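Local coordinates for protein restriction endonuclease (Mycobacterium sp., PDB 4F0Q) that cleaves DNA in a cytosine-methylation-dependent manner, acting as a tetrameric restriction endonuclease, at residues A[179-190]-A[202-211]; A[79-90]-A[151-161]. One frame throughout, in Å; residues are numbered along the deposited sequence.

Interaction 1. Residues A[179-190]-A[202-211]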
loop_
_atom_site.group_PDB
_atom_site.type_symbol
_atom_site.label_atom_id
_atom_site.label_comp_id
_atom_site.label_asym_id
_atom_site.label_seq_id
_atom_site.Cartn_x
_atom_site.Cartn_y
_atom_site.Cartn_z
ATOM N N CYS A 179 -32.049 -4.814 -4.854
ATOM C CA CYS A 179 -30.622 -4.688 -4.577
ATOM C C CYS A 179 -30.256 -3.333 -3.978
ATOM O O CYS A 179 -29.078 -2.988 -3.883
ATOM C CB CYS A 179 -29.810 -4.933 -5.852
ATOM S SG CYS A 179 -30.001 -6.590 -6.550
ATOM N N GLY A 180 -31.265 -2.568 -3.578
ATOM C CA GLY A 180 -31.037 -1.303 -2.903
ATOM C C GLY A 180 -31.127 -0.079 -3.793
ATOM O O GLY A 180 -31.344 -0.182 -5.002
ATOM N N ALA A 181 -30.969 1.089 -3.180
ATOM C CA ALA A 181 -30.928 2.352 -3.908
ATOM C C ALA A 181 -29.474 2.759 -4.110
ATOM O O ALA A 181 -28.656 2.625 -3.202
ATOM C CB ALA A 181 -31.686 3.428 -3.146
ATOM N N ALA A 182 -29.153 3.258 -5.299
ATOM C CA ALA A 182 -27.764 3.546 -5.639
ATOM C C ALA A 182 -27.524 4.985 -6.088
ATOM O O ALA A 182 -28.407 5.636 -6.648
ATOM C CB ALA A 182 -27.269 2.570 -6.701
ATOM N N ILE A 183 -26.313 5.469 -5.829
ATOM C CA ILE A 183 -25.863 6.762 -6.326
ATOM C C ILE A 183 -24.857 6.524 -7.444
ATOM O O ILE A 183 -23.990 5.660 -7.327
ATOM C CB ILE A 183 -25.165 7.578 -5.221
ATOM C CG1 ILE A 183 -26.049 7.670 -3.979
ATOM C CG2 ILE A 183 -24.796 8.965 -5.725
ATOM C CD1 ILE A 183 -25.426 8.458 -2.852
ATOM N N ILE A 184 -24.974 7.281 -8.529
ATOM C CA ILE A 184 -23.984 7.207 -9.593
ATOM C C ILE A 184 -22.672 7.810 -9.104
ATOM O O ILE A 184 -22.497 9.030 -9.104
ATOM C CB ILE A 184 -24.452 7.937 -10.868
ATOM C CG1 ILE A 184 -25.754 7.323 -11.382
ATOM C CG2 ILE A 184 -23.378 7.873 -11.945
ATOM C CD1 ILE A 184 -26.248 7.933 -12.672
ATOM N N GLU A 185 -21.759 6.948 -8.672
ATOM C CA GLU A 185 -20.470 7.400 -8.167
ATOM C C GLU A 185 -19.544 7.777 -9.314
ATOM O O GLU A 185 -18.792 8.749 -9.222
ATOM C CB GLU A 185 -19.818 6.329 -7.292
ATOM C CG GLU A 185 -18.504 6.770 -6.669
ATOM C CD GLU A 185 -17.859 5.682 -5.837
ATOM O OE1 GLU A 185 -18.179 4.495 -6.055
ATOM O OE2 GLU A 185 -17.035 6.017 -4.960
ATOM N N ARG A 186 -19.599 7.010 -10.396
ATOM C CA ARG A 186 -18.788 7.326 -11.567
ATOM C C ARG A 186 -19.489 6.928 -12.864
ATOM O O ARG A 186 -20.251 5.966 -12.897
ATOM C CB ARG A 186 -17.411 6.662 -11.466
ATOM C CG ARG A 186 -16.385 7.201 -12.451
ATOM C CD ARG A 186 -14.975 6.746 -12.106
ATOM N NE ARG A 186 -14.821 5.297 -12.204
ATOM C CZ ARG A 186 -13.659 4.662 -12.085
ATOM N NH1 ARG A 186 -12.545 5.347 -11.868
ATOM N NH2 ARG A 186 -13.610 3.340 -12.188
ATOM N N LEU A 187 -19.243 7.690 -13.924
ATOM C CA LEU A 187 -19.781 7.374 -15.242
ATOM C C LEU A 187 -18.705 7.630 -16.288
ATOM O O LEU A 187 -18.280 8.768 -16.484
ATOM C CB LEU A 187 -21.030 8.212 -15.536
ATOM C CG LEU A 187 -21.889 7.821 -16.746
ATOM C CD1 LEU A 187 -23.345 8.181 -16.499
ATOM C CD2 LEU A 187 -21.397 8.482 -18.028
ATOM N N GLU A 188 -18.269 6.572 -16.963
ATOM C CA GLU A 188 -17.171 6.689 -17.916
ATOM C C GLU A 188 -17.456 6.035 -19.265
ATOM O O GLU A 188 -18.378 5.231 -19.401
ATOM C CB GLU A 188 -15.882 6.123 -17.313
ATOM C CG GLU A 188 -16.035 4.747 -16.695
ATOM C CD GLU A 188 -14.829 4.342 -15.870
ATOM O OE1 GLU A 188 -14.926 3.348 -15.120
ATOM O OE2 GLU A 188 -13.783 5.019 -15.972
ATOM N N HIS A 189 -16.652 6.400 -20.259
ATOM C CA HIS A 189 -16.755 5.836 -21.598
ATOM C C HIS A 189 -16.088 4.468 -21.638
ATOM O O HIS A 189 -15.088 4.238 -20.960
ATOM C CB HIS A 189 -16.097 6.778 -22.611
ATOM C CG HIS A 189 -16.007 6.217 -23.997
ATOM N ND1 HIS A 189 -14.865 5.615 -24.483
ATOM C CD2 HIS A 189 -16.910 6.176 -25.004
ATOM C CE1 HIS A 189 -15.072 5.223 -25.727
ATOM N NE2 HIS A 189 -16.306 5.550 -26.067
ATOM N N VAL A 190 -16.646 3.559 -22.429
ATOM C CA VAL A 190 -16.058 2.234 -22.587
ATOM C C VAL A 190 -16.331 1.707 -23.994
ATOM O O VAL A 190 -17.270 2.144 -24.652
ATOM C CB VAL A 190 -16.598 1.247 -21.525
ATOM C CG1 VAL A 190 -18.019 0.817 -21.860
ATOM C CG2 VAL A 190 -15.683 0.036 -21.393
ATOM N N PRO A 202 -19.225 1.675 -28.686
ATOM C CA PRO A 202 -19.075 2.481 -27.470
ATOM C C PRO A 202 -20.230 2.235 -26.509
ATOM O O PRO A 202 -21.267 1.721 -26.920
ATOM C CB PRO A 202 -19.127 3.917 -27.997
ATOM C CG PRO A 202 -19.918 3.824 -29.252
ATOM C CD PRO A 202 -19.534 2.508 -29.862
ATOM N N ASN A 203 -20.042 2.604 -25.246
ATOM C CA ASN A 203 -21.047 2.394 -24.214
ATOM C C ASN A 203 -20.657 3.140 -22.943
ATOM O O ASN A 203 -19.537 3.644 -22.826
ATOM C CB ASN A 203 -21.211 0.899 -23.919
ATOM C CG ASN A 203 -22.501 0.583 -23.183
ATOM O OD1 ASN A 203 -23.466 1.346 -23.239
ATOM N ND2 ASN A 203 -22.523 -0.545 -22.487
ATOM N N LEU A 204 -21.584 3.209 -21.994
ATOM C CA LEU A 204 -21.328 3.870 -20.723
ATOM C C LEU A 204 -21.178 2.850 -19.600
ATOM O O LEU A 204 -22.031 1.983 -19.418
ATOM C CB LEU A 204 -22.451 4.853 -20.396
ATOM C CG LEU A 204 -22.739 5.929 -21.445
ATOM C CD1 LEU A 204 -23.840 6.860 -20.965
ATOM C CD2 LEU A 204 -21.479 6.712 -21.777
ATOM N N SER A 205 -20.081 2.957 -18.859
ATOM C CA SER A 205 -19.835 2.099 -17.707
ATOM C C SER A 205 -19.975 2.915 -16.428
ATOM O O SER A 205 -19.360 3.972 -16.287
ATOM C CB SER A 205 -18.442 1.475 -17.790
ATOM O OG SER A 205 -18.209 0.594 -16.705
ATOM N N LEU A 206 -20.786 2.423 -15.499
ATOM C CA LEU A 206 -21.119 3.182 -14.299
ATOM C C LEU A 206 -20.734 2.474 -13.002
ATOM O O LEU A 206 -21.075 1.309 -12.788
ATOM C CB LEU A 206 -22.615 3.524 -14.274
ATOM C CG LEU A 206 -23.148 4.637 -15.184
ATOM C CD1 LEU A 206 -23.204 4.209 -16.643
ATOM C CD2 LEU A 206 -24.520 5.098 -14.711
ATOM N N ASP A 207 -20.012 3.195 -12.149
ATOM C CA ASP A 207 -19.765 2.768 -10.780
ATOM C C ASP A 207 -20.883 3.296 -9.895
ATOM O O ASP A 207 -21.017 4.511 -9.704
ATOM C CB ASP A 207 -18.422 3.297 -10.275
ATOM C CG ASP A 207 -17.242 2.578 -10.890
ATOM O OD1 ASP A 207 -17.362 1.367 -11.175
ATOM O OD2 ASP A 207 -16.191 3.223 -11.084
ATOM N N LEU A 208 -21.685 2.377 -9.364
ATOM C CA LEU A 208 -22.821 2.729 -8.524
ATOM C C LEU A 208 -22.560 2.374 -7.067
ATOM O O LEU A 208 -22.007 1.316 -6.760
ATOM C CB LEU A 208 -24.088 2.017 -9.009
ATOM C CG LEU A 208 -24.517 2.260 -10.456
ATOM C CD1 LEU A 208 -25.768 1.460 -10.778
ATOM C CD2 LEU A 208 -24.743 3.740 -10.711
ATOM N N ALA A 209 -22.970 3.267 -6.173
ATOM C CA ALA A 209 -22.805 3.058 -4.743
ATOM C C ALA A 209 -24.153 2.816 -4.074
ATOM O O ALA A 209 -24.946 3.743 -3.906
ATOM C CB ALA A 209 -22.107 4.252 -4.112
ATOM N N VAL A 210 -24.410 1.568 -3.701
ATOM C CA VAL A 210 -25.636 1.220 -2.995
ATOM C C VAL A 210 -25.583 1.767 -1.573
ATOM O O VAL A 210 -24.704 1.405 -0.795
ATOM C CB VAL A 210 -25.854 -0.302 -2.953
ATOM C CG1 VAL A 210 -27.117 -0.637 -2.176
ATOM C CG2 VAL A 210 -25.928 -0.863 -4.363
ATOM N N VAL A 211 -26.527 2.642 -1.242
ATOM C CA VAL A 211 -26.520 3.324 0.049
ATOM C C VAL A 211 -26.959 2.431 1.206
ATOM O O VAL A 211 -27.852 1.594 1.060
ATOM C CB VAL A 211 -27.397 4.598 0.027
ATOM C CG1 VAL A 211 -26.799 5.638 -0.902
ATOM C CG2 VAL A 211 -28.821 4.261 -0.390
HETATM O O HOH W 1 -30.080 0.988 -0.008
HETATM O O HOH W 2 -17.182 3.030 -14.205
#
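Leu206 packs against Ile184 and Leu187 across this antiparallel hairpin. Its CD2 lies 3.8 Å from Leu187 CD1 and 3.9 Å from Ile184 CD1. Leu187 and Leu206 run side by side and point the same way. Leu208 lies alongside Ile184, its CD2 3.8 Å from Ile184 CG1. Ile184, Leu187, Leu206 and Leu208 make this part of the face apolar, buried and closely packed.

The part of the other face round Arg186, Glu188 and Asp207 is polar and nearer solvent, with Arg186 and Glu188 partly exposed. The Arg186 chain bends at chi3 (64°), which brings both NE and NH2 to Asp207 OD2, at 2.7 Å and 2.8 Å. Both bonds are weak by angle, but the pair is a salt bridge. Glu188 OE2 sits over the centre of one guanidinium face, while Glu188 OE1 lies 3.2 Å from Arg186 NH2, well out of the guanidinium plane, a contact of charges only. Asp207 OD1 is bound by Arg113 and His111.

A classic beta bulge places Glu185 and Arg186 both opposite Asp207. Asp207 O accepts Arg186 N at 3.0 Å and, weakly, Glu185 N.

Leu187 and His189 make backbone hydrogen bonds to the second subunit. Helix 130-142 packs on Leu187 and Leu204. Strand 111-115 pairs with 200-210, and strand 156-166 with 175-193.

Interaction 2. Residues A[79-90]-A[151-161]; sequences RSRRALIAIRSS and LLAPPLFLFRA
Leu84 CD1 lies over one face of the Phe157 ring, 4.1 Å from Phe157 CD1. The two side chains cross at about a right angle. Pro155 CB, from the same segment as the ring, sits at the ring edge, in its plane. The Phe159 ring has Ile87 O at its edge, also in plane, 3.8 Å from Phe159 CD2. The guanidinium of Arg79 carries Leu152 CD2 on one face, 3.4 Å from Arg79 NE and offset toward the rim. Arg79 reaches this place with CG between its backbone N and carbonyl carbon (chi1 54°) and a bend at chi2. Its NH1 makes a salt bridge to Glu148.

Two parallel strands, 85-89 and 156-161, form the centre of the contact. Ile85 N, Ile87 N and Ser89 N donate nearly straight bonds to Pro155 O, Phe157 O and Phe159 O. In return Phe159 N bonds to Ile87 O at 2.8 Å, and Ala161 N to Ser89 O. The bond from Phe157 N to Ile85 O is weak. A water donates to Ile85 O nearby.

On the face opposite the phenylalanines, Ile87 CD1 meets Leu156 CD2 at 3.9 Å. Ile87 and Leu158 lie side by side, with Ile87 CB 4.1 Å from Leu158 CD2. Ahead of the parallel pairing the two segments are not bridged as a sheet, although 80-81 is a short strand. There Pro154 CB sits 3.3 Å from Arg82 O, and a water bridges Arg82 N and Leu152 O.

Ile224 of helix 222-227 packs on both Leu84 and Phe157. Ala138 of helix 130-142 touches Ile85 on the other face. The arrangement is a parallel pair within a mixed, curled sheet flanked by helices. This is consistent with the PUA-clan fold assigned to the N-terminal region.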
loop_
_atom_site.group_PDB
_atom_site.type_symbol
_atom_site.label_atom_id
_atom_site.label_comp_id
_atom_site.label_asym_id
_atom_site.label_seq_id
_atom_site.Cartn_x
_atom_site.Cartn_y
_atom_site.Cartn_z
ATOM N N ARG A 79 -40.224 22.848 -8.750
ATOM C CA ARG A 79 -39.699 22.575 -10.081
ATOM C C ARG A 79 -40.015 21.146 -10.505
ATOM O O ARG A 79 -40.483 20.339 -9.702
ATOM C CB ARG A 79 -38.187 22.808 -10.121
ATOM C CG ARG A 79 -37.403 22.048 -9.063
ATOM C CD ARG A 79 -36.586 23.004 -8.209
ATOM N NE ARG A 79 -35.405 22.366 -7.633
ATOM C CZ ARG A 79 -35.309 21.960 -6.372
ATOM N NH1 ARG A 79 -36.326 22.124 -5.539
ATOM N NH2 ARG A 79 -34.190 21.390 -5.942
ATOM N N SER A 80 -39.754 20.843 -11.771
ATOM C CA SER A 80 -39.972 19.503 -12.298
ATOM C C SER A 80 -38.839 18.582 -11.857
ATOM O O SER A 80 -37.714 19.034 -11.642
ATOM C CB SER A 80 -40.065 19.544 -13.824
ATOM O OG SER A 80 -40.416 18.275 -14.347
ATOM N N ARG A 81 -39.134 17.294 -11.720
ATOM C CA ARG A 81 -38.141 16.343 -11.230
ATOM C C ARG A 81 -38.412 14.908 -11.680
ATOM O O ARG A 81 -39.561 14.499 -11.844
ATOM C CB ARG A 81 -38.070 16.389 -9.701
ATOM C CG ARG A 81 -39.314 15.846 -9.012
ATOM C CD ARG A 81 -39.144 15.783 -7.506
ATOM N NE ARG A 81 -40.314 15.203 -6.854
ATOM C CZ ARG A 81 -41.383 15.900 -6.481
ATOM N NH1 ARG A 81 -41.431 17.208 -6.695
ATOM N NH2 ARG A 81 -42.403 15.290 -5.893
ATOM N N ARG A 82 -37.338 14.150 -11.874
ATOM C CA ARG A 82 -37.444 12.726 -12.160
ATOM C C ARG A 82 -37.508 11.963 -10.839
ATOM O O ARG A 82 -36.593 12.046 -10.020
ATOM C CB ARG A 82 -36.248 12.255 -12.986
ATOM C CG ARG A 82 -36.423 10.884 -13.616
ATOM C CD ARG A 82 -37.312 10.948 -14.849
ATOM N NE ARG A 82 -36.753 11.826 -15.876
ATOM C CZ ARG A 82 -37.251 11.953 -17.101
ATOM N NH1 ARG A 82 -38.319 11.255 -17.461
ATOM N NH2 ARG A 82 -36.678 12.776 -17.970
ATOM N N ALA A 83 -38.597 11.226 -10.637
ATOM C CA ALA A 83 -38.839 10.526 -9.378
ATOM C C ALA A 83 -37.758 9.497 -9.052
ATOM O O ALA A 83 -37.174 9.523 -7.969
ATOM C CB ALA A 83 -40.208 9.866 -9.397
ATOM N N LEU A 84 -37.501 8.595 -9.991
ATOM C CA LEU A 84 -36.502 7.551 -9.789
ATOM C C LEU A 84 -36.123 6.887 -11.104
ATOM O O LEU A 84 -36.762 7.109 -12.133
ATOM C CB LEU A 84 -37.017 6.486 -8.813
ATOM C CG LEU A 84 -37.928 5.382 -9.362
ATOM C CD1 LEU A 84 -38.112 4.286 -8.324
ATOM C CD2 LEU A 84 -39.281 5.926 -9.799
ATOM N N ILE A 85 -35.075 6.072 -11.060
ATOM C CA ILE A 85 -34.705 5.232 -12.190
ATOM C C ILE A 85 -34.672 3.772 -11.753
ATOM O O ILE A 85 -33.880 3.387 -10.893
ATOM C CB ILE A 85 -33.345 5.631 -12.787
ATOM C CG1 ILE A 85 -33.436 7.012 -13.440
ATOM C CG2 ILE A 85 -32.889 4.600 -13.808
ATOM C CD1 ILE A 85 -32.158 7.453 -14.110
ATOM N N ALA A 86 -35.549 2.966 -12.343
ATOM C CA ALA A 86 -35.645 1.552 -12.007
ATOM C C ALA A 86 -34.828 0.711 -12.978
ATOM O O ALA A 86 -35.098 0.695 -14.177
ATOM C CB ALA A 86 -37.100 1.107 -12.011
ATOM N N ILE A 87 -33.829 0.011 -12.453
ATOM C CA ILE A 87 -32.935 -0.788 -13.282
ATOM C C ILE A 87 -33.129 -2.286 -13.060
ATOM O O ILE A 87 -33.080 -2.771 -11.930
ATOM C CB ILE A 87 -31.458 -0.407 -13.041
ATOM C CG1 ILE A 87 -31.164 0.972 -13.634
ATOM C CG2 ILE A 87 -30.526 -1.444 -13.643
ATOM C CD1 ILE A 87 -29.769 1.476 -13.343
ATOM N N ARG A 88 -33.358 -3.009 -14.152
ATOM C CA ARG A 88 -33.522 -4.455 -14.101
ATOM C C ARG A 88 -32.360 -5.144 -14.807
ATOM O O ARG A 88 -32.249 -5.100 -16.032
ATOM C CB ARG A 88 -34.848 -4.865 -14.739
ATOM C CG ARG A 88 -35.065 -6.366 -14.826
ATOM C CD ARG A 88 -36.437 -6.678 -15.395
ATOM N NE ARG A 88 -36.607 -8.099 -15.679
ATOM C CZ ARG A 88 -37.724 -8.634 -16.161
ATOM N NH1 ARG A 88 -38.774 -7.864 -16.411
ATOM N NH2 ARG A 88 -37.791 -9.938 -16.391
ATOM N N SER A 89 -31.494 -5.775 -14.024
ATOM C CA SER A 89 -30.312 -6.430 -14.568
ATOM C C SER A 89 -30.555 -7.919 -14.771
ATOM O O SER A 89 -31.299 -8.547 -14.019
ATOM C CB SER A 89 -29.108 -6.212 -13.648
ATOM O OG SER A 89 -27.928 -6.759 -14.211
ATOM N N SER A 90 -29.920 -8.476 -15.797
ATOM C CA SER A 90 -30.052 -9.890 -16.113
ATOM C C SER A 90 -28.921 -10.309 -17.047
ATOM O O SER A 90 -28.487 -9.519 -17.888
ATOM C CB SER A 90 -31.408 -10.164 -16.768
ATOM O OG SER A 90 -31.545 -9.444 -17.981
ATOM N N LEU A 151 -31.171 17.398 -4.551
ATOM C CA LEU A 151 -32.537 17.112 -4.122
ATOM C C LEU A 151 -33.360 16.552 -5.276
ATOM O O LEU A 151 -34.310 15.798 -5.066
ATOM C CB LEU A 151 -33.205 18.380 -3.581
ATOM C CG LEU A 151 -32.871 18.803 -2.150
ATOM C CD1 LEU A 151 -33.341 20.225 -1.889
ATOM C CD2 LEU A 151 -33.509 17.845 -1.163
ATOM N N LEU A 152 -32.981 16.924 -6.494
ATOM C CA LEU A 152 -33.707 16.526 -7.695
ATOM C C LEU A 152 -33.232 15.184 -8.241
ATOM O O LEU A 152 -33.928 14.554 -9.038
ATOM C CB LEU A 152 -33.556 17.595 -8.777
ATOM C CG LEU A 152 -34.052 18.995 -8.425
ATOM C CD1 LEU A 152 -33.693 19.978 -9.528
ATOM C CD2 LEU A 152 -35.551 18.975 -8.191
ATOM N N ALA A 153 -32.047 14.757 -7.814
ATOM C CA ALA A 153 -31.434 13.529 -8.315
ATOM C C ALA A 153 -32.295 12.295 -8.063
ATOM O O ALA A 153 -32.616 11.977 -6.918
ATOM C CB ALA A 153 -30.051 13.342 -7.707
ATOM N N PRO A 154 -32.670 11.593 -9.144
ATOM C CA PRO A 154 -33.484 10.377 -9.057
ATOM C C PRO A 154 -32.683 9.180 -8.552
ATOM O O PRO A 154 -31.679 8.813 -9.162
ATOM C CB PRO A 154 -33.923 10.149 -10.506
ATOM C CG PRO A 154 -32.855 10.783 -11.325
ATOM C CD PRO A 154 -32.375 11.968 -10.538
ATOM N N PRO A 155 -33.123 8.578 -7.438
ATOM C CA PRO A 155 -32.482 7.389 -6.867
ATOM C C PRO A 155 -32.476 6.221 -7.846
ATOM O O PRO A 155 -33.457 6.013 -8.556
ATOM C CB PRO A 155 -33.371 7.057 -5.665
ATOM C CG PRO A 155 -34.021 8.346 -5.307
ATOM C CD PRO A 155 -34.240 9.057 -6.606
ATOM N N LEU A 156 -31.379 5.473 -7.881
ATOM C CA LEU A 156 -31.290 4.299 -8.743
ATOM C C LEU A 156 -31.633 3.022 -7.984
ATOM O O LEU A 156 -30.775 2.414 -7.343
ATOM C CB LEU A 156 -29.901 4.187 -9.381
ATOM C CG LEU A 156 -29.723 4.817 -10.766
ATOM C CD1 LEU A 156 -29.921 6.326 -10.724
ATOM C CD2 LEU A 156 -28.360 4.467 -11.342
ATOM N N PHE A 157 -32.900 2.627 -8.062
ATOM C CA PHE A 157 -33.368 1.399 -7.433
ATOM C C PHE A 157 -32.975 0.193 -8.272
ATOM O O PHE A 157 -33.487 -0.003 -9.375
ATOM C CB PHE A 157 -34.885 1.439 -7.239
ATOM C CG PHE A 157 -35.319 2.178 -6.008
ATOM C CD1 PHE A 157 -34.985 3.511 -5.830
ATOM C CD2 PHE A 157 -36.066 1.544 -5.031
ATOM C CE1 PHE A 157 -35.382 4.192 -4.696
ATOM C CE2 PHE A 157 -36.471 2.222 -3.897
ATOM C CZ PHE A 157 -36.128 3.547 -3.729
ATOM N N LEU A 158 -32.061 -0.612 -7.743
ATOM C CA LEU A 158 -31.534 -1.750 -8.481
ATOM C C LEU A 158 -32.377 -3.005 -8.289
ATOM O O LEU A 158 -32.817 -3.309 -7.184
ATOM C CB LEU A 158 -30.084 -2.021 -8.075
ATOM C CG LEU A 158 -29.133 -0.833 -8.232
ATOM C CD1 LEU A 158 -27.731 -1.192 -7.769
ATOM C CD2 LEU A 158 -29.117 -0.346 -9.673
ATOM N N PHE A 159 -32.601 -3.722 -9.384
ATOM C CA PHE A 159 -33.289 -5.005 -9.344
ATOM C C PHE A 159 -32.562 -5.995 -10.243
ATOM O O PHE A 159 -31.950 -5.602 -11.234
ATOM C CB PHE A 159 -34.741 -4.858 -9.805
ATOM C CG PHE A 159 -35.577 -3.984 -8.915
ATOM C CD1 PHE A 159 -36.230 -4.517 -7.816
ATOM C CD2 PHE A 159 -35.717 -2.632 -9.181
ATOM C CE1 PHE A 159 -37.001 -3.717 -6.996
ATOM C CE2 PHE A 159 -36.486 -1.827 -8.364
ATOM C CZ PHE A 159 -37.129 -2.371 -7.269
ATOM N N ARG A 160 -32.622 -7.278 -9.899
ATOM C CA ARG A 160 -32.044 -8.297 -10.776
ATOM C C ARG A 160 -32.906 -9.554 -10.883
ATOM O O ARG A 160 -33.357 -10.096 -9.878
ATOM C CB ARG A 160 -30.611 -8.649 -10.357
ATOM C CG ARG A 160 -30.468 -9.177 -8.941
ATOM C CD ARG A 160 -29.011 -9.455 -8.612
ATOM N NE ARG A 160 -28.811 -9.775 -7.202
ATOM C CZ ARG A 160 -27.625 -10.025 -6.655
ATOM N NH1 ARG A 160 -26.531 -9.993 -7.402
ATOM N NH2 ARG A 160 -27.532 -10.308 -5.363
ATOM N N ALA A 161 -33.132 -10.006 -12.112
ATOM C CA ALA A 161 -33.924 -11.207 -12.355
ATOM C C ALA A 161 -33.241 -12.439 -11.772
ATOM O O ALA A 161 -32.203 -12.877 -12.266
ATOM C CB ALA A 161 -34.166 -11.389 -13.846
HETATM O O HOH W 3 -34.721 14.989 -11.714
HETATM O O HOH W 4 -31.791 1.672 -10.674
#

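Overall arrangement
Interactions 1 and 2 belong to one mixed sheet, with centres about 12 Å apart. Strand 156-166 of interaction 2 neighbours strand 175-193 of interaction 1. Probable hydrogen bonds join them, Ala182 N to Leu156 O at 2.7 Å and Gly180 O to Leu158 N at 2.9 Å. Apolar packing continues across the seam, where Leu208 CD2 lies 3.7 Å from Leu156 CD2. Both contacts belong to the AspBHI-like N-terminal region. Neither includes a ligand of the magnesium ion, which is held at Asp334, Gln355 and Ala356 in the PDDEXK nuclease region. The second subunit reaches interaction 1, while no other chain of the assembly touches interaction 2.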